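Local coordinates for MIP07328p (Drosophila melanogaster, PDB 6FKK), which probably acts as a chemorepellent axon guidance cue, binding semaphorin receptors in cell-cell signalling, at residues N235-S249 with E345-K359. Residues are numbered along the deposited sequence; the frame is centred on the assembly and turned at random.
Sequences NDRGGPYSHGKSWTS and EDSRTLTSIAVNFIK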
ATOM      1  N   ASN A 235      -0.800  22.958  -2.297  1.00 48.56           N
ATOM      2  CA  ASN A 235      -0.727  24.409  -2.198  1.00 47.93           C
ATOM      3  C   ASN A 235      -1.783  24.995  -1.268  1.00 61.24           C
ATOM      4  O   ASN A 235      -2.035  26.206  -1.319  1.00 53.62           O
ATOM      5  CB  ASN A 235      -0.850  25.037  -3.589  1.00 70.99           C
ATOM      6  CG  ASN A 235      -2.248  24.913  -4.164  1.00 69.86           C
ATOM      7  OD1 ASN A 235      -2.989  23.984  -3.840  1.00 59.95           O
ATOM      8  ND2 ASN A 235      -2.617  25.855  -5.027  1.00 66.80           N
ATOM      9  N   ASP A 236      -2.406  24.168  -0.432  1.00 61.45           N
ATOM     10  CA  ASP A 236      -3.415  24.655   0.498  1.00 51.93           C
ATOM     11  C   ASP A 236      -2.761  25.529   1.560  1.00 58.75           C
ATOM     12  O   ASP A 236      -1.794  25.119   2.209  1.00 69.38           O
ATOM     13  CB  ASP A 236      -4.146  23.475   1.143  1.00 44.99           C
ATOM     14  CG  ASP A 236      -5.506  23.858   1.708  1.00 46.43           C
ATOM     15  OD1 ASP A 236      -5.695  25.036   2.081  1.00 46.98           O
ATOM     16  OD2 ASP A 236      -6.389  22.975   1.778  1.00 43.76           O
ATOM     17  N   ARG A 237      -3.277  26.748   1.725  1.00 50.60           N
ATOM     18  CA  ARG A 237      -2.803  27.669   2.750  1.00 67.17           C
ATOM     19  C   ARG A 237      -3.830  27.875   3.859  1.00 74.53           C
ATOM     20  O   ARG A 237      -3.728  28.843   4.621  1.00 72.33           O
ATOM     21  CB  ARG A 237      -2.434  29.020   2.137  1.00 71.43           C
ATOM     22  CG  ARG A 237      -1.376  28.980   1.052  1.00 73.35           C
ATOM     23  CD  ARG A 237      -0.984  30.400   0.670  1.00 94.45           C
ATOM     24  NE  ARG A 237      -0.500  30.503  -0.702  1.00119.67           N
ATOM     25  CZ  ARG A 237      -0.300  31.656  -1.332  1.00129.70           C
ATOM     26  NH1 ARG A 237      -0.546  32.800  -0.709  1.00138.02           N
ATOM     27  NH2 ARG A 237       0.140  31.667  -2.584  1.00123.41           N
ATOM     28  N   GLY A 238      -4.819  26.993   3.962  1.00 64.48           N
ATOM     29  CA  GLY A 238      -5.895  27.179   4.911  1.00 51.54           C
ATOM     30  C   GLY A 238      -6.916  28.190   4.426  1.00 68.38           C
ATOM     31  O   GLY A 238      -6.790  28.804   3.365  1.00 75.36           O
ATOM     32  N   GLY A 239      -7.958  28.361   5.234  1.00 70.22           N
ATOM     33  CA  GLY A 239      -9.023  29.281   4.915  1.00 71.06           C
ATOM     34  C   GLY A 239      -8.935  30.571   5.702  1.00 61.44           C
ATOM     35  O   GLY A 239      -7.960  30.829   6.417  1.00 69.25           O
ATOM     36  N   PRO A 240      -9.960  31.408   5.589  1.00 58.78           N
ATOM     37  CA  PRO A 240      -9.946  32.693   6.289  1.00 70.86           C
ATOM     38  C   PRO A 240     -10.309  32.551   7.757  1.00 73.67           C
ATOM     39  O   PRO A 240     -11.084  31.678   8.153  1.00 81.00           O
ATOM     40  CB  PRO A 240     -11.010  33.504   5.541  1.00 73.17           C
ATOM     41  CG  PRO A 240     -11.992  32.468   5.111  1.00 80.54           C
ATOM     42  CD  PRO A 240     -11.176  31.240   4.773  1.00 60.58           C
ATOM     43  N   TYR A 241      -9.717  33.432   8.566  1.00 75.04           N
ATOM     44  CA  TYR A 241     -10.067  33.608   9.979  1.00 74.54           C
ATOM     45  C   TYR A 241      -9.859  32.287  10.710  1.00 74.35           C
ATOM     46  O   TYR A 241      -8.732  31.762  10.685  1.00 66.60           O
ATOM     47  CB  TYR A 241     -11.477  34.199  10.052  1.00 67.46           C
ATOM     48  CG  TYR A 241     -11.603  35.554   9.391  1.00 80.19           C
ATOM     49  CD1 TYR A 241     -10.503  36.395   9.270  1.00 82.68           C
ATOM     50  CD2 TYR A 241     -12.821  35.993   8.885  1.00 94.90           C
ATOM     51  CE1 TYR A 241     -10.612  37.634   8.667  1.00 88.10           C
ATOM     52  CE2 TYR A 241     -12.939  37.233   8.280  1.00 97.43           C
ATOM     53  CZ  TYR A 241     -11.831  38.049   8.174  1.00 89.73           C
ATOM     54  OH  TYR A 241     -11.942  39.283   7.574  1.00 92.07           O
ATOM     55  N   SER A 242     -10.878  31.719  11.361  1.00 75.17           N
ATOM     56  CA  SER A 242     -10.707  30.507  12.154  1.00 67.42           C
ATOM     57  C   SER A 242     -10.431  29.273  11.305  1.00 78.25           C
ATOM     58  O   SER A 242     -10.042  28.238  11.859  1.00 77.89           O
ATOM     59  CB  SER A 242     -11.947  30.277  13.022  1.00 63.35           C
ATOM     60  OG  SER A 242     -13.137  30.452  12.274  1.00 70.99           O
ATOM     61  N   HIS A 243     -10.619  29.351   9.992  1.00 78.83           N
ATOM     62  CA  HIS A 243     -10.305  28.242   9.105  1.00 69.31           C
ATOM     63  C   HIS A 243      -8.830  28.189   8.730  1.00 59.27           C
ATOM     64  O   HIS A 243      -8.452  27.374   7.883  1.00 67.01           O
ATOM     65  CB  HIS A 243     -11.153  28.326   7.831  1.00 70.15           C
ATOM     66  CG  HIS A 243     -12.617  28.512   8.083  1.00 66.41           C
ATOM     67  ND1 HIS A 243     -13.445  27.477   8.462  1.00 63.26           N
ATOM     68  CD2 HIS A 243     -13.405  29.610   7.996  1.00 61.66           C
ATOM     69  CE1 HIS A 243     -14.677  27.931   8.604  1.00 58.44           C
ATOM     70  NE2 HIS A 243     -14.680  29.222   8.327  1.00 65.93           N
ATOM     71  N   GLY A 244      -7.992  29.032   9.339  1.00 57.32           N
ATOM     72  CA  GLY A 244      -6.598  29.129   8.940  1.00 58.27           C
ATOM     73  C   GLY A 244      -5.749  27.930   9.310  1.00 64.59           C
ATOM     74  O   GLY A 244      -4.643  27.784   8.779  1.00 68.93           O
ATOM     75  N   LYS A 245      -6.231  27.073  10.210  1.00 64.16           N
ATOM     76  CA  LYS A 245      -5.489  25.891  10.630  1.00 60.77           C
ATOM     77  C   LYS A 245      -6.103  24.596  10.116  1.00 55.66           C
ATOM     78  O   LYS A 245      -5.682  23.513  10.536  1.00 75.10           O
ATOM     79  CB  LYS A 245      -5.383  25.843  12.155  1.00 68.30           C
ATOM     80  CG  LYS A 245      -4.494  26.913  12.760  1.00 74.36           C
ATOM     81  CD  LYS A 245      -4.342  26.696  14.258  1.00 87.13           C
ATOM     82  CE  LYS A 245      -3.394  27.709  14.878  1.00 88.62           C
ATOM     83  NZ  LYS A 245      -3.187  27.455  16.330  1.00 83.52           N
ATOM     84  N   SER A 246      -7.084  24.677   9.222  1.00 57.38           N
ATOM     85  CA  SER A 246      -7.773  23.506   8.704  1.00 56.88           C
ATOM     86  C   SER A 246      -7.683  23.472   7.184  1.00 51.07           C
ATOM     87  O   SER A 246      -7.521  24.508   6.533  1.00 54.55           O
ATOM     88  CB  SER A 246      -9.245  23.490   9.142  1.00 60.19           C
ATOM     89  OG  SER A 246      -9.873  24.732   8.875  1.00 79.10           O
ATOM     90  N   TRP A 247      -7.783  22.269   6.625  1.00 47.50           N
ATOM     91  CA  TRP A 247      -7.757  22.121   5.179  1.00 45.64           C
ATOM     92  C   TRP A 247      -8.978  22.780   4.551  1.00 62.49           C
ATOM     93  O   TRP A 247     -10.053  22.857   5.151  1.00 74.40           O
ATOM     94  CB  TRP A 247      -7.727  20.643   4.784  1.00 41.99           C
ATOM     95  CG  TRP A 247      -6.544  19.867   5.278  1.00 46.16           C
ATOM     96  CD1 TRP A 247      -6.495  19.059   6.379  1.00 57.34           C
ATOM     97  CD2 TRP A 247      -5.248  19.798   4.673  1.00 45.82           C
ATOM     98  NE1 TRP A 247      -5.246  18.499   6.500  1.00 56.30           N
ATOM     99  CE2 TRP A 247      -4.462  18.937   5.465  1.00 43.14           C
ATOM    100  CE3 TRP A 247      -4.674  20.384   3.540  1.00 52.84           C
ATOM    101  CZ2 TRP A 247      -3.134  18.650   5.162  1.00 43.30           C
ATOM    102  CZ3 TRP A 247      -3.356  20.097   3.241  1.00 45.70           C
ATOM    103  CH2 TRP A 247      -2.600  19.238   4.048  1.00 51.16           C
ATOM    104  N   THR A 248      -8.799  23.266   3.324  1.00 44.53           N
ATOM    105  CA  THR A 248      -9.902  23.723   2.490  1.00 57.26           C
ATOM    106  C   THR A 248     -10.063  22.857   1.251  1.00 58.01           C
ATOM    107  O   THR A 248     -10.836  23.207   0.353  1.00 55.23           O
ATOM    108  CB  THR A 248      -9.700  25.183   2.082  1.00 56.31           C
ATOM    109  OG1 THR A 248      -8.485  25.307   1.333  1.00 52.71           O
ATOM    110  CG2 THR A 248      -9.623  26.065   3.313  1.00 48.56           C
ATOM    111  N   SER A 249      -9.353  21.730   1.188  1.00 56.37           N
ATOM    112  CA  SER A 249      -9.370  20.879   0.005  1.00 40.51           C
ATOM    113  C   SER A 249      -9.484  19.401   0.359  1.00 41.39           C
ATOM    114  O   SER A 249      -9.132  18.550  -0.465  1.00 64.90           O
ATOM    115  CB  SER A 249      -8.111  21.105  -0.834  1.00 72.61           C
ATOM    116  OG  SER A 249      -6.953  20.739  -0.106  1.00 40.30           O
ATOM    117  N   GLU A 345      -5.022  29.082  -5.996  1.00 64.76           N
ATOM    118  CA  GLU A 345      -3.693  29.612  -5.700  1.00 55.14           C
ATOM    119  C   GLU A 345      -3.568  30.005  -4.231  1.00 80.86           C
ATOM    120  O   GLU A 345      -2.681  29.523  -3.518  1.00 85.13           O
ATOM    121  CB  GLU A 345      -3.389  30.805  -6.609  1.00 57.84           C
ATOM    122  CG  GLU A 345      -2.022  31.427  -6.365  1.00 82.33           C
ATOM    123  CD  GLU A 345      -1.751  32.622  -7.262  1.00122.69           C
ATOM    124  OE1 GLU A 345      -2.487  32.801  -8.255  1.00134.78           O
ATOM    125  OE2 GLU A 345      -0.804  33.385  -6.972  1.00134.17           O
ATOM    126  N   ASP A 346      -4.451  30.881  -3.758  1.00 75.42           N
ATOM    127  CA  ASP A 346      -4.458  31.316  -2.361  1.00 77.55           C
ATOM    128  C   ASP A 346      -5.811  30.948  -1.760  1.00 77.10           C
ATOM    129  O   ASP A 346      -6.802  31.661  -1.956  1.00 57.30           O
ATOM    130  CB  ASP A 346      -4.182  32.814  -2.244  1.00 71.74           C
ATOM    131  CG  ASP A 346      -3.945  33.256  -0.808  1.00 77.50           C
ATOM    132  OD1 ASP A 346      -3.972  32.394   0.096  1.00 65.79           O
ATOM    133  OD2 ASP A 346      -3.728  34.467  -0.585  1.00 81.17           O
ATOM    134  N   SER A 347      -5.848  29.837  -1.022  1.00 54.20           N
ATOM    135  CA  SER A 347      -7.088  29.362  -0.419  1.00 53.09           C
ATOM    136  C   SER A 347      -7.579  30.257   0.711  1.00 65.78           C
ATOM    137  O   SER A 347      -8.738  30.125   1.117  1.00 54.53           O
ATOM    138  CB  SER A 347      -6.907  27.934   0.096  1.00 50.74           C
ATOM    139  OG  SER A 347      -5.836  27.858   1.021  1.00 65.80           O
ATOM    140  N   ARG A 348      -6.733  31.154   1.226  1.00 75.20           N
ATOM    141  CA  ARG A 348      -7.178  32.089   2.253  1.00 69.71           C
ATOM    142  C   ARG A 348      -8.206  33.079   1.721  1.00 75.13           C
ATOM    143  O   ARG A 348      -8.931  33.688   2.514  1.00 70.35           O
ATOM    144  CB  ARG A 348      -5.981  32.845   2.836  1.00 60.77           C
ATOM    145  CG  ARG A 348      -4.899  31.947   3.412  1.00 66.33           C
ATOM    146  CD  ARG A 348      -3.842  32.751   4.157  1.00 87.10           C
ATOM    147  NE  ARG A 348      -2.519  32.615   3.553  1.00 92.45           N
ATOM    148  CZ  ARG A 348      -1.952  33.535   2.780  1.00 86.58           C
ATOM    149  NH1 ARG A 348      -2.592  34.667   2.518  1.00 75.75           N
ATOM    150  NH2 ARG A 348      -0.745  33.325   2.273  1.00 94.51           N
ATOM    151  N   THR A 349      -8.281  33.251   0.400  1.00 60.36           N
ATOM    152  CA  THR A 349      -9.277  34.119  -0.212  1.00 72.81           C
ATOM    153  C   THR A 349     -10.646  33.463  -0.327  1.00 74.43           C
ATOM    154  O   THR A 349     -11.619  34.156  -0.644  1.00 85.61           O
ATOM    155  CB  THR A 349      -8.811  34.562  -1.602  1.00 88.80           C
ATOM    156  OG1 THR A 349      -8.543  33.408  -2.408  1.00103.52           O
ATOM    157  CG2 THR A 349      -7.553  35.409  -1.498  1.00 89.63           C
ATOM    158  N   LEU A 350     -10.745  32.156  -0.091  1.00 58.18           N
ATOM    159  CA  LEU A 350     -12.040  31.491  -0.127  1.00 57.21           C
ATOM    160  C   LEU A 350     -12.940  32.023   0.980  1.00 65.86           C
ATOM    161  O   LEU A 350     -12.474  32.487   2.023  1.00 89.63           O
ATOM    162  CB  LEU A 350     -11.868  29.978   0.013  1.00 54.45           C
ATOM    163  CG  LEU A 350     -11.180  29.274  -1.157  1.00 68.34           C
ATOM    164  CD1 LEU A 350     -11.020  27.788  -0.881  1.00 60.55           C
ATOM    165  CD2 LEU A 350     -11.969  29.500  -2.434  1.00 53.55           C
ATOM    166  N   THR A 351     -14.246  31.961   0.741  1.00 61.80           N
ATOM    167  CA  THR A 351     -15.208  32.474   1.701  1.00 66.96           C
ATOM    168  C   THR A 351     -15.498  31.436   2.780  1.00 74.28           C
ATOM    169  O   THR A 351     -15.242  30.240   2.617  1.00 71.43           O
ATOM    170  CB  THR A 351     -16.507  32.875   1.002  1.00 62.26           C
ATOM    171  OG1 THR A 351     -16.966  31.791   0.185  1.00 66.69           O
ATOM    172  CG2 THR A 351     -16.285  34.101   0.132  1.00 72.98           C
ATOM    173  N   SER A 352     -16.037  31.916   3.904  1.00 73.05           N
ATOM    174  CA  SER A 352     -16.404  31.007   4.984  1.00 70.57           C
ATOM    175  C   SER A 352     -17.503  30.046   4.555  1.00 73.41           C
ATOM    176  O   SER A 352     -17.536  28.900   5.017  1.00 77.13           O
ATOM    177  CB  SER A 352     -16.842  31.797   6.216  1.00 76.18           C
ATOM    178  OG  SER A 352     -15.749  32.498   6.780  1.00 81.68           O
ATOM    179  N   ILE A 353     -18.403  30.488   3.675  1.00 70.12           N
ATOM    180  CA  ILE A 353     -19.454  29.600   3.192  1.00 72.23           C
ATOM    181  C   ILE A 353     -18.859  28.491   2.333  1.00 73.29           C
ATOM    182  O   ILE A 353     -19.335  27.350   2.351  1.00 74.82           O
ATOM    183  CB  ILE A 353     -20.532  30.400   2.433  1.00 67.59           C
ATOM    184  CG1 ILE A 353     -19.957  31.067   1.179  1.00 88.39           C
ATOM    185  CG2 ILE A 353     -21.147  31.450   3.342  1.00 64.82           C
ATOM    186  CD1 ILE A 353     -20.268  30.333  -0.117  1.00 98.51           C
ATOM    187  N   ALA A 354     -17.798  28.801   1.583  1.00 69.36           N
ATOM    188  CA  ALA A 354     -17.184  27.795   0.725  1.00 54.18           C
ATOM    189  C   ALA A 354     -16.344  26.817   1.534  1.00 66.07           C
ATOM    190  O   ALA A 354     -16.293  25.623   1.218  1.00 63.22           O
ATOM    191  CB  ALA A 354     -16.336  28.471  -0.353  1.00 57.47           C
ATOM    192  N   VAL A 355     -15.679  27.304   2.584  1.00 67.89           N
ATOM    193  CA  VAL A 355     -14.871  26.421   3.420  1.00 61.97           C
ATOM    194  C   VAL A 355     -15.764  25.547   4.290  1.00 67.48           C
ATOM    195  O   VAL A 355     -15.517  24.345   4.446  1.00 64.24           O
ATOM    196  CB  VAL A 355     -13.880  27.241   4.266  1.00 57.67           C
ATOM    197  CG1 VAL A 355     -13.055  26.323   5.154  1.00 50.71           C
ATOM    198  CG2 VAL A 355     -12.974  28.073   3.367  1.00 66.89           C
ATOM    199  N   ASN A 356     -16.820  26.130   4.869  1.00 63.48           N
ATOM    200  CA  ASN A 356     -17.746  25.339   5.671  1.00 59.02           C
ATOM    201  C   ASN A 356     -18.439  24.271   4.837  1.00 63.88           C
ATOM    202  O   ASN A 356     -18.769  23.198   5.356  1.00 65.52           O
ATOM    203  CB  ASN A 356     -18.786  26.242   6.337  1.00 58.59           C
ATOM    204  CG  ASN A 356     -18.262  26.909   7.595  1.00 61.49           C
ATOM    205  OD1 ASN A 356     -18.171  26.283   8.651  1.00 57.20           O
ATOM    206  ND2 ASN A 356     -17.924  28.190   7.491  1.00 83.72           N
ATOM    207  N   PHE A 357     -18.661  24.536   3.548  1.00 65.50           N
ATOM    208  CA  PHE A 357     -19.312  23.550   2.692  1.00 50.70           C
ATOM    209  C   PHE A 357     -18.458  22.295   2.556  1.00 72.31           C
ATOM    210  O   PHE A 357     -18.939  21.176   2.767  1.00 69.81           O
ATOM    211  CB  PHE A 357     -19.604  24.153   1.319  1.00 51.41           C
ATOM    212  CG  PHE A 357     -20.278  23.204   0.371  1.00 50.85           C
ATOM    213  CD1 PHE A 357     -21.659  23.113   0.328  1.00 52.54           C
ATOM    214  CD2 PHE A 357     -19.532  22.401  -0.477  1.00 48.88           C
ATOM    215  CE1 PHE A 357     -22.282  22.240  -0.543  1.00 63.91           C
ATOM    216  CE2 PHE A 357     -20.149  21.526  -1.347  1.00 52.47           C
ATOM    217  CZ  PHE A 357     -21.527  21.446  -1.382  1.00 55.32           C
ATOM    218  N   ILE A 358     -17.182  22.462   2.196  1.00 58.17           N
ATOM    219  CA  ILE A 358     -16.314  21.305   2.021  1.00 49.30           C
ATOM    220  C   ILE A 358     -16.033  20.616   3.349  1.00 59.30           C
ATOM    221  O   ILE A 358     -15.696  19.425   3.369  1.00 57.14           O
ATOM    222  CB  ILE A 358     -15.009  21.711   1.311  1.00 46.10           C
ATOM    223  CG1 ILE A 358     -14.291  20.475   0.768  1.00 42.11           C
ATOM    224  CG2 ILE A 358     -14.100  22.488   2.247  1.00 44.76           C
ATOM    225  CD1 ILE A 358     -13.023  20.786   0.016  1.00 47.21           C
ATOM    226  N   LYS A 359     -16.173  21.329   4.469  1.00 58.51           N
ATOM    227  CA  LYS A 359     -16.113  20.675   5.770  1.00 48.93           C
ATOM    228  C   LYS A 359     -17.393  19.909   6.068  1.00 50.65           C
ATOM    229  O   LYS A 359     -17.357  18.903   6.786  1.00 69.54           O
ATOM    230  CB  LYS A 359     -15.850  21.702   6.872  1.00 58.85           C
ATOM    231  CG  LYS A 359     -14.487  22.367   6.795  1.00 57.70           C
ATOM    232  CD  LYS A 359     -14.273  23.309   7.968  1.00 54.54           C
ATOM    233  CE  LYS A 359     -12.870  23.893   7.961  1.00 77.99           C
ATOM    234  NZ  LYS A 359     -12.593  24.700   9.183  1.00 77.63           N
TER
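Lys359 leaves helix 352-360 with CG beside its backbone N (chi1 -66°) and runs extended beyond CG to the loop 235-249, while His243, its CG likewise beside the backbone N (chi1 -50°), brings the ND1 edge of its ring to meet it at the lysine nitrogen. Lys359 NZ donates to His243 ND1 at 3.0 Å, lying in the ring plane at the imidazole edge, and to Ser246 OG at 2.7 Å; Glu185 adds a salt bridge to the same ammonium. Val355 lies over one face of this imidazole, its CB 4.2 Å from the centroid of the His243 ring in a CH-pi contact. Asn356 brings ND2 near His243 CE1, its amide almost at right angles to the ring. Val355 CG2 also meets Pro240 CD tip to tip at 3.9 Å and touches the methyl of Thr248, so one valine joins both arms of the loop; beyond it, Ile358 CD1 packs against Thr248 O and Ser249 CA.

At the other end, Ser347 puts its hydroxyl into the bend at Arg237 and Gly238: Arg237 N donates to Ser347 OG at 2.9 Å, and Gly238 O lies 2.7 Å from Ser347 OG. Buried Asp236 shapes that bend, its OD1 accepting Gly238 N in an Asx turn and Thr248 OG1 from the opposite face of the carboxylate, its OD2 taking Thr248 N and Ser249 OG, a hydroxyl also bonded to Cys233 N. Outside, the Arg237 guanidinium stacks on the Asp346 carboxylate, planes 28° apart, a purely electrostatic pairing that Arg348 shares, which probably offsets the closeness of the two arginines.

The contact ties the loop between strands 225-233 and 251-259 to the 3-10 turn 347-349 and the short helix 352-360, at the periphery of the sema-domain beta-propeller.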